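Local coordinates for protein kappa-carrageenase (Pseudoalteromonas carrageenovora, PDB 1DYP) that hydrolyses, in its catalytic domain, internal beta-1,4 linkages between galactose 4-sulfate and 3,6-anhydrogalactose in kappa-carrageenan, at residues Q3-K8 and Y97-A102; T58-S63 and Y83-V88; G131-S136 and N218-R223; S147-S152 and P185-N190. The protein carries 1 engineered substitution. One frame throughout, in Å; residues are numbered along the deposited sequence.

Contact 1. Residues Q3-K8 and Y97-A102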
loop_
_atom_site.group_PDB
_atom_site.type_symbol
_atom_site.label_atom_id
_atom_site.label_comp_id
_atom_site.label_asym_id
_atom_site.label_seq_id
_atom_site.Cartn_x
_atom_site.Cartn_y
_atom_site.Cartn_z
ATOM N N GLN A 3 -9.868 -16.406 -13.877
ATOM C CA GLN A 3 -10.945 -15.661 -13.221
ATOM C C GLN A 3 -10.753 -15.420 -11.722
ATOM O O GLN A 3 -10.143 -16.231 -11.025
ATOM C CB GLN A 3 -12.275 -16.388 -13.436
ATOM C CG GLN A 3 -12.684 -16.533 -14.892
ATOM C CD GLN A 3 -13.027 -15.207 -15.537
ATOM O OE1 GLN A 3 -13.977 -14.537 -15.136
ATOM N NE2 GLN A 3 -12.252 -14.821 -16.544
ATOM N N PRO A 4 -11.292 -14.301 -11.206
ATOM C CA PRO A 4 -11.179 -13.962 -9.784
ATOM C C PRO A 4 -11.983 -14.921 -8.906
ATOM O O PRO A 4 -13.027 -15.428 -9.318
ATOM C CB PRO A 4 -11.709 -12.533 -9.730
ATOM C CG PRO A 4 -12.751 -12.534 -10.800
ATOM C CD PRO A 4 -12.060 -13.270 -11.928
ATOM N N PRO A 5 -11.508 -15.171 -7.677
ATOM C CA PRO A 5 -12.157 -16.070 -6.718
ATOM C C PRO A 5 -13.571 -15.680 -6.297
ATOM O O PRO A 5 -14.337 -16.524 -5.833
ATOM C CB PRO A 5 -11.184 -16.073 -5.541
ATOM C CG PRO A 5 -10.603 -14.694 -5.595
ATOM C CD PRO A 5 -10.330 -14.527 -7.068
ATOM N N ILE A 6 -13.918 -14.408 -6.454
ATOM C CA ILE A 6 -15.246 -13.943 -6.071
ATOM C C ILE A 6 -16.232 -14.031 -7.227
ATOM O O ILE A 6 -17.386 -13.628 -7.099
ATOM C CB ILE A 6 -15.216 -12.485 -5.576
ATOM C CG1 ILE A 6 -14.810 -11.552 -6.717
ATOM C CG2 ILE A 6 -14.248 -12.356 -4.410
ATOM C CD1 ILE A 6 -15.055 -10.090 -6.421
ATOM N N ALA A 7 -15.775 -14.552 -8.360
ATOM C CA ALA A 7 -16.637 -14.685 -9.525
ATOM C C ALA A 7 -17.809 -15.600 -9.187
ATOM O O ALA A 7 -17.618 -16.700 -8.665
ATOM C CB ALA A 7 -15.850 -15.251 -10.700
ATOM N N LYS A 8 -19.019 -15.133 -9.472
ATOM C CA LYS A 8 -20.229 -15.904 -9.210
ATOM C C LYS A 8 -20.585 -16.684 -10.474
ATOM O O LYS A 8 -20.157 -16.328 -11.572
ATOM C CB LYS A 8 -21.382 -14.966 -8.843
ATOM C CG LYS A 8 -21.092 -14.038 -7.671
ATOM C CD LYS A 8 -22.191 -12.996 -7.511
ATOM C CE LYS A 8 -21.839 -11.981 -6.436
ATOM N NZ LYS A 8 -22.862 -10.903 -6.333
ATOM N N TYR A 97 -12.426 0.764 -10.222
ATOM C CA TYR A 97 -13.281 -0.393 -10.001
ATOM C C TYR A 97 -12.684 -1.688 -10.531
ATOM O O TYR A 97 -12.024 -1.709 -11.572
ATOM C CB TYR A 97 -14.652 -0.149 -10.633
ATOM C CG TYR A 97 -15.154 1.248 -10.368
ATOM C CD1 TYR A 97 -15.134 1.780 -9.080
ATOM C CD2 TYR A 97 -15.581 2.065 -11.412
ATOM C CE1 TYR A 97 -15.516 3.095 -8.835
ATOM C CE2 TYR A 97 -15.967 3.384 -11.180
ATOM C CZ TYR A 97 -15.928 3.892 -9.890
ATOM O OH TYR A 97 -16.266 5.204 -9.655
ATOM N N GLY A 98 -12.915 -2.767 -9.791
ATOM C CA GLY A 98 -12.411 -4.066 -10.189
ATOM C C GLY A 98 -12.010 -4.893 -8.988
ATOM O O GLY A 98 -12.070 -4.424 -7.849
ATOM N N TYR A 99 -11.619 -6.136 -9.237
ATOM C CA TYR A 99 -11.186 -7.005 -8.158
ATOM C C TYR A 99 -9.670 -7.096 -8.234
ATOM O O TYR A 99 -9.108 -7.351 -9.303
ATOM C CB TYR A 99 -11.789 -8.398 -8.291
ATOM C CG TYR A 99 -11.400 -9.284 -7.137
ATOM C CD1 TYR A 99 -11.945 -9.084 -5.869
ATOM C CD2 TYR A 99 -10.440 -10.281 -7.291
ATOM C CE1 TYR A 99 -11.544 -9.854 -4.785
ATOM C CE2 TYR A 99 -10.030 -11.053 -6.214
ATOM C CZ TYR A 99 -10.587 -10.834 -4.964
ATOM O OH TYR A 99 -10.183 -11.590 -3.894
ATOM N N TYR A 100 -9.018 -6.877 -7.097
ATOM C CA TYR A 100 -7.564 -6.905 -7.016
ATOM C C TYR A 100 -7.119 -7.973 -6.037
ATOM O O TYR A 100 -7.734 -8.157 -4.992
ATOM C CB TYR A 100 -7.029 -5.562 -6.523
ATOM C CG TYR A 100 -7.468 -4.361 -7.318
ATOM C CD1 TYR A 100 -8.761 -3.848 -7.195
ATOM C CD2 TYR A 100 -6.575 -3.701 -8.159
ATOM C CE1 TYR A 100 -9.147 -2.701 -7.887
ATOM C CE2 TYR A 100 -6.948 -2.560 -8.852
ATOM C CZ TYR A 100 -8.231 -2.064 -8.710
ATOM O OH TYR A 100 -8.586 -0.915 -9.370
ATOM N N GLU A 101 -6.028 -8.654 -6.360
ATOM C CA GLU A 101 -5.528 -9.696 -5.482
ATOM C C GLU A 101 -4.026 -9.870 -5.606
ATOM O O GLU A 101 -3.472 -9.829 -6.698
ATOM C CB GLU A 101 -6.227 -11.017 -5.804
ATOM C CG GLU A 101 -5.742 -12.207 -5.005
ATOM C CD GLU A 101 -6.514 -13.467 -5.344
ATOM O OE1 GLU A 101 -7.740 -13.495 -5.094
ATOM O OE2 GLU A 101 -5.898 -14.423 -5.862
ATOM N N ALA A 102 -3.366 -10.048 -4.469
ATOM C CA ALA A 102 -1.930 -10.274 -4.459
ATOM C C ALA A 102 -1.659 -11.406 -3.479
ATOM O O ALA A 102 -2.293 -11.491 -2.427
ATOM C CB ALA A 102 -1.185 -9.012 -4.035
#
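A type I beta turn from Pro4 to Ala7, near the N-terminus, packs against strand 98-105 of the family 16 beta-sandwich, with the Tyr99 ring as its platform. Ile6 sits over one ring face in a CH-pi contact, its CG1 4.2 Å from the ring centroid and displaced toward the rim. A chi1 of 65° turns CG1 over the ring, and chi2 (167°) carries CD1 on to Tyr99 CD1, a tight 3.3 Å away. The two prolines approach obliquely: Pro4 CB lies 3.6 Å from Tyr99 CD2, and Pro5 CD 3.6 Å from Tyr99 CE2. Farther along, Pro5 CG makes a van der Waals approach of 3.1 Å to Glu101 OE1, whose carboxylate is hydrogen-bonded through OE2 to Tyr264 OH. Trp13 and Trp268 both touch Pro4 and Tyr99. No hydrogen bond joins the two segments, so shape and aliphatic-aromatic packing are what join the turn to the strand here, while Ala7 N to Pro4 O (3.0 Å) closes the turn itself.

Contact 2. Residues T58-S63 and Y83-V88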
loop_
_atom_site.group_PDB
_atom_site.type_symbol
_atom_site.label_atom_id
_atom_site.label_comp_id
_atom_site.label_asym_id
_atom_site.label_seq_id
_atom_site.Cartn_x
_atom_site.Cartn_y
_atom_site.Cartn_z
ATOM N N THR A 58 12.701 -5.367 -0.726
ATOM C CA THR A 58 13.565 -5.372 0.439
ATOM C C THR A 58 13.802 -4.040 1.126
ATOM O O THR A 58 13.992 -3.017 0.472
ATOM C CB THR A 58 14.946 -5.944 0.046
ATOM O OG1 THR A 58 14.774 -7.244 -0.531
ATOM C CG2 THR A 58 15.868 -6.034 1.254
ATOM N N THR A 59 13.777 -4.065 2.456
ATOM C CA THR A 59 14.074 -2.879 3.244
ATOM C C THR A 59 15.466 -3.150 3.796
ATOM O O THR A 59 15.710 -4.200 4.397
ATOM C CB THR A 59 13.103 -2.689 4.420
ATOM O OG1 THR A 59 11.778 -2.485 3.918
ATOM C CG2 THR A 59 13.508 -1.473 5.249
ATOM N N LYS A 60 16.379 -2.214 3.574
ATOM C CA LYS A 60 17.749 -2.373 4.034
ATOM C C LYS A 60 18.151 -1.237 4.949
ATOM O O LYS A 60 17.635 -0.124 4.838
ATOM C CB LYS A 60 18.717 -2.352 2.848
ATOM C CG LYS A 60 18.451 -3.337 1.730
ATOM C CD LYS A 60 19.480 -3.120 0.621
ATOM C CE LYS A 60 19.281 -4.071 -0.551
ATOM N NZ LYS A 60 20.263 -3.796 -1.645
ATOM N N ARG A 61 19.069 -1.523 5.863
ATOM C CA ARG A 61 19.596 -0.474 6.715
ATOM C C ARG A 61 20.582 0.173 5.747
ATOM O O ARG A 61 21.551 -0.459 5.320
ATOM C CB ARG A 61 20.338 -1.064 7.911
ATOM C CG ARG A 61 21.120 -0.039 8.718
ATOM C CD ARG A 61 20.227 0.944 9.468
ATOM N NE ARG A 61 21.054 1.846 10.264
ATOM C CZ ARG A 61 21.681 2.914 9.783
ATOM N NH1 ARG A 61 21.562 3.239 8.502
ATOM N NH2 ARG A 61 22.470 3.631 10.574
ATOM N N GLU A 62 20.315 1.419 5.373
ATOM C CA GLU A 62 21.173 2.116 4.432
ATOM C C GLU A 62 21.122 3.615 4.652
ATOM O O GLU A 62 20.154 4.276 4.280
ATOM C CB GLU A 62 20.752 1.778 2.997
ATOM C CG GLU A 62 21.382 2.663 1.943
ATOM C CD GLU A 62 21.240 2.111 0.538
ATOM O OE1 GLU A 62 20.321 1.301 0.285
ATOM O OE2 GLU A 62 22.056 2.505 -0.320
ATOM N N SER A 63 22.170 4.146 5.272
ATOM C CA SER A 63 22.239 5.571 5.534
ATOM C C SER A 63 22.353 6.342 4.235
ATOM O O SER A 63 23.041 5.925 3.309
ATOM C CB SER A 63 23.439 5.893 6.418
ATOM O OG SER A 63 23.295 5.286 7.686
ATOM N N TYR A 83 17.859 6.540 7.356
ATOM C CA TYR A 83 18.626 5.340 7.661
ATOM C C TYR A 83 18.252 4.039 6.967
ATOM O O TYR A 83 18.968 3.042 7.095
ATOM C CB TYR A 83 18.593 5.154 9.176
ATOM C CG TYR A 83 18.841 6.459 9.895
ATOM C CD1 TYR A 83 20.121 7.003 9.968
ATOM C CD2 TYR A 83 17.782 7.197 10.432
ATOM C CE1 TYR A 83 20.342 8.248 10.550
ATOM C CE2 TYR A 83 17.991 8.441 11.016
ATOM C CZ TYR A 83 19.274 8.961 11.070
ATOM O OH TYR A 83 19.485 10.199 11.638
ATOM N N TYR A 84 17.145 4.045 6.235
ATOM C CA TYR A 84 16.701 2.846 5.541
ATOM C C TYR A 84 16.207 3.139 4.135
ATOM O O TYR A 84 15.690 4.222 3.860
ATOM C CB TYR A 84 15.559 2.162 6.311
ATOM C CG TYR A 84 15.903 1.767 7.720
ATOM C CD1 TYR A 84 15.841 2.694 8.760
ATOM C CD2 TYR A 84 16.325 0.471 8.012
ATOM C CE1 TYR A 84 16.194 2.339 10.061
ATOM C CE2 TYR A 84 16.683 0.107 9.307
ATOM C CZ TYR A 84 16.616 1.046 10.325
ATOM O OH TYR A 84 16.983 0.692 11.605
ATOM N N THR A 85 16.383 2.172 3.243
ATOM C CA THR A 85 15.889 2.294 1.877
ATOM C C THR A 85 14.965 1.098 1.714
ATOM O O THR A 85 15.089 0.112 2.441
ATOM C CB THR A 85 17.012 2.229 0.815
ATOM O OG1 THR A 85 17.760 1.016 0.962
ATOM C CG2 THR A 85 17.934 3.436 0.948
ATOM N N SER A 86 14.018 1.181 0.793
ATOM C CA SER A 86 13.112 0.058 0.620
ATOM C C SER A 86 12.718 -0.151 -0.829
ATOM O O SER A 86 13.220 0.531 -1.725
ATOM C CB SER A 86 11.866 0.245 1.484
ATOM O OG SER A 86 11.190 -0.989 1.640
ATOM N N GLY A 87 11.813 -1.099 -1.046
ATOM C CA GLY A 87 11.376 -1.422 -2.390
ATOM C C GLY A 87 9.915 -1.140 -2.668
ATOM O O GLY A 87 9.062 -1.221 -1.782
ATOM N N VAL A 88 9.636 -0.814 -3.923
ATOM C CA VAL A 88 8.286 -0.505 -4.362
ATOM C C VAL A 88 8.087 -0.895 -5.820
ATOM O O VAL A 88 9.037 -0.922 -6.610
ATOM C CB VAL A 88 7.991 1.014 -4.222
ATOM C CG1 VAL A 88 8.995 1.814 -5.046
ATOM C CG2 VAL A 88 6.564 1.324 -4.675
#
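Tyr83 O is gripped by two donors of the facing strand: Glu62 N at 2.7 Å, coming from above the carbonyl plane, and Arg61 NH1 at 3.0 Å, a weak bond with an angle of 130°. Arg61 reaches it because its chain, with CG anti to the backbone N, bends at chi2 (68°). The bend also brings CD over the face of the Tyr84 ring, 4.0 Å from its centroid, while Tyr83 CB lies over one face of the guanidinium. NH1 further donates to Ser63 OG at 2.8 Å, nearly in the guanidinium plane, and NE bonds to Lys251 O, so the group's rotation is well fixed. Lys60 and Thr85 form an antiparallel hydrogen-bonded pair, followed by the non-hydrogen-bonded pair Arg61 and Tyr84. On the face of Lys60, Thr85 OG1 meets Glu62 OE1 at 2.7 Å, although Asn47 OD1 competes for the same proton. Thr59 OG1 donates to Ser86 OG at 2.8 Å, and Gln231 bonds both hydroxyls, through NE2 and O respectively. This is the antiparallel hairpin of strands 54-70 and 75-95. The Tyr84 ring meets those of Phe256 and His237 at an inclination, its OH bonded to Ser252 O, and the hairpin is extended by backbone bonds from Thr59 to Thr258 and from Ser86 to strand 41-43.

Contact 3. Residues G131-S136 and N218-R223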
loop_
_atom_site.group_PDB
_atom_site.type_symbol
_atom_site.label_atom_id
_atom_site.label_comp_id
_atom_site.label_asym_id
_atom_site.label_seq_id
_atom_site.Cartn_x
_atom_site.Cartn_y
_atom_site.Cartn_z
ATOM N N GLY A 131 -17.321 18.777 -1.224
ATOM C CA GLY A 131 -17.469 17.369 -1.543
ATOM C C GLY A 131 -16.448 16.832 -2.528
ATOM O O GLY A 131 -16.389 15.624 -2.761
ATOM N N ASP A 132 -15.654 17.717 -3.121
ATOM C CA ASP A 132 -14.632 17.287 -4.070
ATOM C C ASP A 132 -13.600 16.411 -3.371
ATOM O O ASP A 132 -13.199 16.690 -2.241
ATOM C CB ASP A 132 -13.909 18.491 -4.678
ATOM C CG ASP A 132 -14.560 18.988 -5.955
ATOM O OD1 ASP A 132 -15.577 18.409 -6.393
ATOM O OD2 ASP A 132 -14.036 19.965 -6.524
ATOM N N VAL A 133 -13.176 15.355 -4.055
ATOM C CA VAL A 133 -12.169 14.449 -3.520
ATOM C C VAL A 133 -10.874 14.727 -4.273
ATOM O O VAL A 133 -10.800 14.545 -5.489
ATOM C CB VAL A 133 -12.577 12.978 -3.718
ATOM C CG1 VAL A 133 -11.444 12.060 -3.289
ATOM C CG2 VAL A 133 -13.837 12.679 -2.907
ATOM N N GLN A 134 -9.859 15.179 -3.544
ATOM C CA GLN A 134 -8.572 15.513 -4.143
ATOM C C GLN A 134 -7.601 14.344 -4.153
ATOM O O GLN A 134 -6.625 14.351 -4.899
ATOM C CB GLN A 134 -7.910 16.663 -3.382
ATOM C CG GLN A 134 -8.789 17.875 -3.143
ATOM C CD GLN A 134 -8.005 19.053 -2.589
ATOM O OE1 GLN A 134 -6.996 18.878 -1.904
ATOM N NE2 GLN A 134 -8.472 20.263 -2.877
ATOM N N TYR A 135 -7.866 13.350 -3.314
ATOM C CA TYR A 135 -6.983 12.197 -3.202
ATOM C C TYR A 135 -7.744 10.961 -2.748
ATOM O O TYR A 135 -8.563 11.033 -1.833
ATOM C CB TYR A 135 -5.875 12.514 -2.191
ATOM C CG TYR A 135 -4.949 11.361 -1.871
ATOM C CD1 TYR A 135 -4.024 10.904 -2.809
ATOM C CD2 TYR A 135 -4.993 10.732 -0.625
ATOM C CE1 TYR A 135 -3.162 9.848 -2.515
ATOM C CE2 TYR A 135 -4.133 9.673 -0.321
ATOM C CZ TYR A 135 -3.222 9.239 -1.271
ATOM O OH TYR A 135 -2.367 8.199 -0.985
ATOM N N SER A 136 -7.469 9.833 -3.397
ATOM C CA SER A 136 -8.104 8.563 -3.054
ATOM C C SER A 136 -7.034 7.494 -2.872
ATOM O O SER A 136 -6.137 7.354 -3.703
ATOM C CB SER A 136 -9.058 8.108 -4.162
ATOM O OG SER A 136 -10.119 9.023 -4.358
ATOM N N ASN A 218 -18.174 3.104 -0.798
ATOM C CA ASN A 218 -17.190 3.843 -1.567
ATOM C C ASN A 218 -17.634 5.289 -1.689
ATOM O O ASN A 218 -18.259 5.680 -2.676
ATOM C CB ASN A 218 -17.011 3.245 -2.958
ATOM C CG ASN A 218 -15.852 3.870 -3.694
ATOM O OD1 ASN A 218 -15.359 4.925 -3.295
ATOM N ND2 ASN A 218 -15.412 3.234 -4.771
ATOM N N LEU A 219 -17.301 6.074 -0.673
ATOM C CA LEU A 219 -17.668 7.479 -0.632
ATOM C C LEU A 219 -16.672 8.373 -1.346
ATOM O O LEU A 219 -17.061 9.289 -2.076
ATOM C CB LEU A 219 -17.772 7.946 0.821
ATOM C CG LEU A 219 -18.701 7.172 1.756
ATOM C CD1 LEU A 219 -18.519 7.680 3.176
ATOM C CD2 LEU A 219 -20.141 7.329 1.302
ATOM N N TYR A 220 -15.389 8.099 -1.140
ATOM C CA TYR A 220 -14.336 8.939 -1.701
ATOM C C TYR A 220 -13.232 8.212 -2.457
ATOM O O TYR A 220 -12.106 8.702 -2.516
ATOM C CB TYR A 220 -13.692 9.736 -0.564
ATOM C CG TYR A 220 -14.687 10.314 0.415
ATOM C CD1 TYR A 220 -15.633 11.248 0.002
ATOM C CD2 TYR A 220 -14.691 9.920 1.756
ATOM C CE1 TYR A 220 -16.557 11.778 0.894
ATOM C CE2 TYR A 220 -15.615 10.447 2.658
ATOM C CZ TYR A 220 -16.544 11.376 2.217
ATOM O OH TYR A 220 -17.458 11.916 3.095
ATOM N N TRP A 221 -13.543 7.067 -3.050
ATOM C CA TRP A 221 -12.519 6.314 -3.758
ATOM C C TRP A 221 -12.901 5.977 -5.196
ATOM O O TRP A 221 -12.964 4.811 -5.589
ATOM C CB TRP A 221 -12.186 5.062 -2.935
ATOM C CG TRP A 221 -11.694 5.460 -1.571
ATOM C CD1 TRP A 221 -10.425 5.846 -1.242
ATOM C CD2 TRP A 221 -12.496 5.696 -0.404
ATOM N NE1 TRP A 221 -10.390 6.323 0.048
ATOM C CE2 TRP A 221 -11.648 6.243 0.584
ATOM C CE3 TRP A 221 -13.852 5.505 -0.101
ATOM C CZ2 TRP A 221 -12.110 6.603 1.855
ATOM C CZ3 TRP A 221 -14.313 5.863 1.165
ATOM C CH2 TRP A 221 -13.441 6.407 2.126
ATOM N N HIS A 222 -13.150 7.024 -5.980
ATOM C CA HIS A 222 -13.523 6.863 -7.381
ATOM C C HIS A 222 -12.461 7.434 -8.318
ATOM O O HIS A 222 -12.602 7.375 -9.542
ATOM C CB HIS A 222 -14.867 7.545 -7.659
ATOM C CG HIS A 222 -15.978 7.074 -6.774
ATOM N ND1 HIS A 222 -16.305 7.705 -5.593
ATOM C CD2 HIS A 222 -16.817 6.017 -6.882
ATOM C CE1 HIS A 222 -17.298 7.057 -5.012
ATOM N NE2 HIS A 222 -17.626 6.028 -5.771
ATOM N N ARG A 223 -11.400 7.992 -7.743
ATOM C CA ARG A 223 -10.320 8.555 -8.542
ATOM C C ARG A 223 -9.464 7.455 -9.154
ATOM O O ARG A 223 -9.538 6.295 -8.747
ATOM C CB ARG A 223 -9.434 9.464 -7.685
ATOM C CG ARG A 223 -10.071 10.792 -7.321
ATOM C CD ARG A 223 -9.175 11.602 -6.401
ATOM N NE ARG A 223 -7.882 11.916 -7.008
ATOM C CZ ARG A 223 -7.697 12.804 -7.979
ATOM N NH1 ARG A 223 -8.724 13.483 -8.474
ATOM N NH2 ARG A 223 -6.475 13.022 -8.450
HETATM O O HOH W 1 -11.557 13.564 -7.902
#
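The guanidinium of Arg223 carries Gln134 O over one face, 3.4 Å above its plane and toward the rim, with a water at its edge. That water accepts from Arg223 NH1 at 2.9 Å and donates to Val133 O at 2.7 Å. The Tyr220 ring has Leu219 CB over the centre of one face and is met obliquely by Val133 CG2, 3.7 Å from Tyr220 CD1; Tyr220 CB in turn lies over the Trp221 indole. Residues 131-136 run into and along the first part of strand 133-139, which bears the nucleophile Glu137, and turn a corner at Gln134, where Gln134 and Tyr135 form a classic beta bulge opposite Ile159. Tyr135 OH bonds to Glu137 OE1. Arg223 NE and NH2 are held by Ser121 OG and Thr122 O, and a leucine in place of Arg223 would probably cost both oxygens their bonds from the guanidinium, leaving Ser121 OG with Ser136 N, and take one partner from the water. A chi1 of -62° turns Ser136 OG to Tyr220 O, to which it donates at 2.7 Å. In the loop, Asn218 OD1 accepts from Trp221 N at 2.8 Å, an Asx motif, while ND2 returns a bond to Trp221 O.

Contact 4. Residues S147-S152 and P185-N190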
loop_
_atom_site.group_PDB
_atom_site.type_symbol
_atom_site.label_atom_id
_atom_site.label_comp_id
_atom_site.label_asym_id
_atom_site.label_seq_id
_atom_site.Cartn_x
_atom_site.Cartn_y
_atom_site.Cartn_z
ATOM N N SER A 147 0.619 -3.520 17.110
ATOM C CA SER A 147 1.329 -4.127 18.235
ATOM C C SER A 147 1.565 -5.633 18.116
ATOM O O SER A 147 2.627 -6.126 18.493
ATOM C CB SER A 147 0.591 -3.832 19.548
ATOM O OG SER A 147 -0.596 -4.592 19.658
ATOM N N ALA A 148 0.574 -6.356 17.603
ATOM C CA ALA A 148 0.680 -7.805 17.446
ATOM C C ALA A 148 0.879 -8.152 15.978
ATOM O O ALA A 148 0.237 -7.576 15.100
ATOM C CB ALA A 148 -0.569 -8.486 17.983
ATOM N N VAL A 149 1.762 -9.111 15.720
ATOM C CA VAL A 149 2.076 -9.511 14.359
ATOM C C VAL A 149 0.881 -9.991 13.530
ATOM O O VAL A 149 0.872 -9.828 12.313
ATOM C CB VAL A 149 3.172 -10.605 14.355
ATOM C CG1 VAL A 149 2.592 -11.933 14.837
ATOM C CG2 VAL A 149 3.781 -10.732 12.967
ATOM N N ARG A 150 -0.131 -10.564 14.173
ATOM C CA ARG A 150 -1.284 -11.052 13.421
ATOM C C ARG A 150 -2.375 -10.021 13.160
ATOM O O ARG A 150 -3.399 -10.337 12.558
ATOM C CB ARG A 150 -1.877 -12.292 14.100
ATOM C CG ARG A 150 -0.916 -13.467 14.095
ATOM C CD ARG A 150 -1.576 -14.774 14.504
ATOM N NE ARG A 150 -0.616 -15.872 14.429
ATOM C CZ ARG A 150 -0.932 -17.159 14.528
ATOM N NH1 ARG A 150 -2.194 -17.525 14.708
ATOM N NH2 ARG A 150 0.017 -18.083 14.442
ATOM N N GLU A 151 -2.158 -8.787 13.600
ATOM C CA GLU A 151 -3.148 -7.742 13.358
ATOM C C GLU A 151 -2.851 -7.109 12.004
ATOM O O GLU A 151 -1.757 -6.587 11.778
ATOM C CB GLU A 151 -3.085 -6.672 14.449
ATOM C CG GLU A 151 -4.157 -5.588 14.334
ATOM C CD GLU A 151 -5.570 -6.141 14.456
ATOM O OE1 GLU A 151 -5.745 -7.198 15.098
ATOM O OE2 GLU A 151 -6.510 -5.513 13.925
ATOM N N SER A 152 -3.822 -7.172 11.101
ATOM C CA SER A 152 -3.653 -6.590 9.774
ATOM C C SER A 152 -4.616 -5.433 9.573
ATOM O O SER A 152 -5.684 -5.386 10.190
ATOM C CB SER A 152 -3.887 -7.646 8.687
ATOM O OG SER A 152 -5.188 -8.206 8.773
ATOM N N PRO A 185 -5.840 -15.256 11.117
ATOM C CA PRO A 185 -5.864 -16.588 11.724
ATOM C C PRO A 185 -4.561 -17.332 11.438
ATOM O O PRO A 185 -4.496 -18.561 11.520
ATOM C CB PRO A 185 -7.070 -17.241 11.057
ATOM C CG PRO A 185 -7.022 -16.674 9.680
ATOM C CD PRO A 185 -6.727 -15.201 9.939
ATOM N N PHE A 186 -3.521 -16.569 11.117
ATOM C CA PHE A 186 -2.212 -17.125 10.799
ATOM C C PHE A 186 -1.153 -16.036 10.918
ATOM O O PHE A 186 -1.480 -14.851 11.027
ATOM C CB PHE A 186 -2.222 -17.675 9.367
ATOM C CG PHE A 186 -2.640 -16.662 8.328
ATOM C CD1 PHE A 186 -1.745 -15.695 7.877
ATOM C CD2 PHE A 186 -3.938 -16.659 7.818
ATOM C CE1 PHE A 186 -2.134 -14.740 6.936
ATOM C CE2 PHE A 186 -4.336 -15.707 6.877
ATOM C CZ PHE A 186 -3.432 -14.746 6.434
ATOM N N ASP A 187 0.112 -16.441 10.914
ATOM C CA ASP A 187 1.213 -15.486 10.973
ATOM C C ASP A 187 1.441 -15.117 9.510
ATOM O O ASP A 187 1.786 -15.970 8.698
ATOM C CB ASP A 187 2.467 -16.151 11.542
ATOM C CG ASP A 187 3.587 -15.165 11.781
ATOM O OD1 ASP A 187 3.800 -14.286 10.922
ATOM O OD2 ASP A 187 4.261 -15.272 12.828
ATOM N N PRO A 188 1.249 -13.839 9.150
ATOM C CA PRO A 188 1.446 -13.439 7.752
ATOM C C PRO A 188 2.870 -13.568 7.226
ATOM O O PRO A 188 3.107 -13.394 6.035
ATOM C CB PRO A 188 0.949 -11.999 7.735
ATOM C CG PRO A 188 1.323 -11.509 9.094
ATOM C CD PRO A 188 0.947 -12.672 9.998
ATOM N N ARG A 189 3.810 -13.879 8.113
ATOM C CA ARG A 189 5.204 -14.034 7.716
ATOM C C ARG A 189 5.479 -15.477 7.311
ATOM O O ARG A 189 6.557 -15.796 6.809
ATOM C CB ARG A 189 6.120 -13.650 8.876
ATOM C CG ARG A 189 5.931 -12.226 9.358
ATOM C CD ARG A 189 6.743 -11.973 10.611
ATOM N NE ARG A 189 6.254 -12.777 11.726
ATOM C CZ ARG A 189 6.791 -12.765 12.939
ATOM N NH1 ARG A 189 7.842 -11.997 13.192
ATOM N NH2 ARG A 189 6.263 -13.504 13.905
ATOM N N ASN A 190 4.497 -16.345 7.529
ATOM C CA ASN A 190 4.643 -17.754 7.198
ATOM C C ASN A 190 3.910 -18.126 5.919
ATOM O O ASN A 190 2.680 -18.145 5.877
ATOM C CB ASN A 190 4.120 -18.625 8.336
ATOM C CG ASN A 190 4.520 -20.075 8.175
ATOM O OD1 ASN A 190 5.666 -20.444 8.441
ATOM N ND2 ASN A 190 3.588 -20.903 7.715
HETATM O O HOH W 2 2.158 -15.572 15.044
#
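Two arginines, one from each segment, each offer a guanidinium face to the other segment: Arg150 to a peptide, Arg189 to the methyl CG2 of Val149. The guanidinium of Arg150 is laid over the peptide joining Phe186 to Asp187, with Asp187 N 3.4 Å from its plane; the side chain is extended from CG to NE, and CG passes 3.4 Å from Phe186 O. Val149 crosses Arg189 at about a right angle, with CG2 3.4 Å from Arg189 NE. Because CG2 is anti to the backbone N of Val149, this methyl projects at the arginine. The plane of Arg189 is fixed by Asp187, which it grips side-on in a salt bridge: NE donates to OD1 at 3.0 Å and NH2 to OD2 at 2.9 Å, each on a syn lone pair. OD1 also takes Arg189 N on its anti side at 2.8 Å, an Asx turn within the type I turn Asp187-Asn190. A methionine in place of Arg189 would probably strip Asp187 of its cationic mate, leave the carboxylate freer to turn and cost Ser108 O the bond from NH1. Pro188 CG rests 3.7 Å from Val149 O. A water accepts from Arg150 NE and donates to Asp187 OD2. With no direct hydrogen bond between the segments, this turn and the type I turn Ala148-Glu151 meet by guanidinium faces and the water, and Asp187 probably helps to balance both positive charges.

In the fold
Contact 1 is the most buried, without a hydrogen bond between its segments and mainly aliphatic-aromatic; contact 4 lies at the surface and works through arginine packing and a water, and contacts 2 and 3 are partly buried. Only contact 2 pairs two strands, giving it a backbone ladder; contact 1 lays a turn on the side chains of a strand, contact 3 a loop beside a strand at its corner, and contact 4 joins two turns. Contacts 1 and 3 touch each other through Tyr97 and His222. Contact 4 is nested in the loop closed by contact 3, and the neighbouring strands 133-139 and 151-162 connect them although their centres are about 30 Å apart. Contacts 2 and 3 lie on opposite sides of the chain's centre.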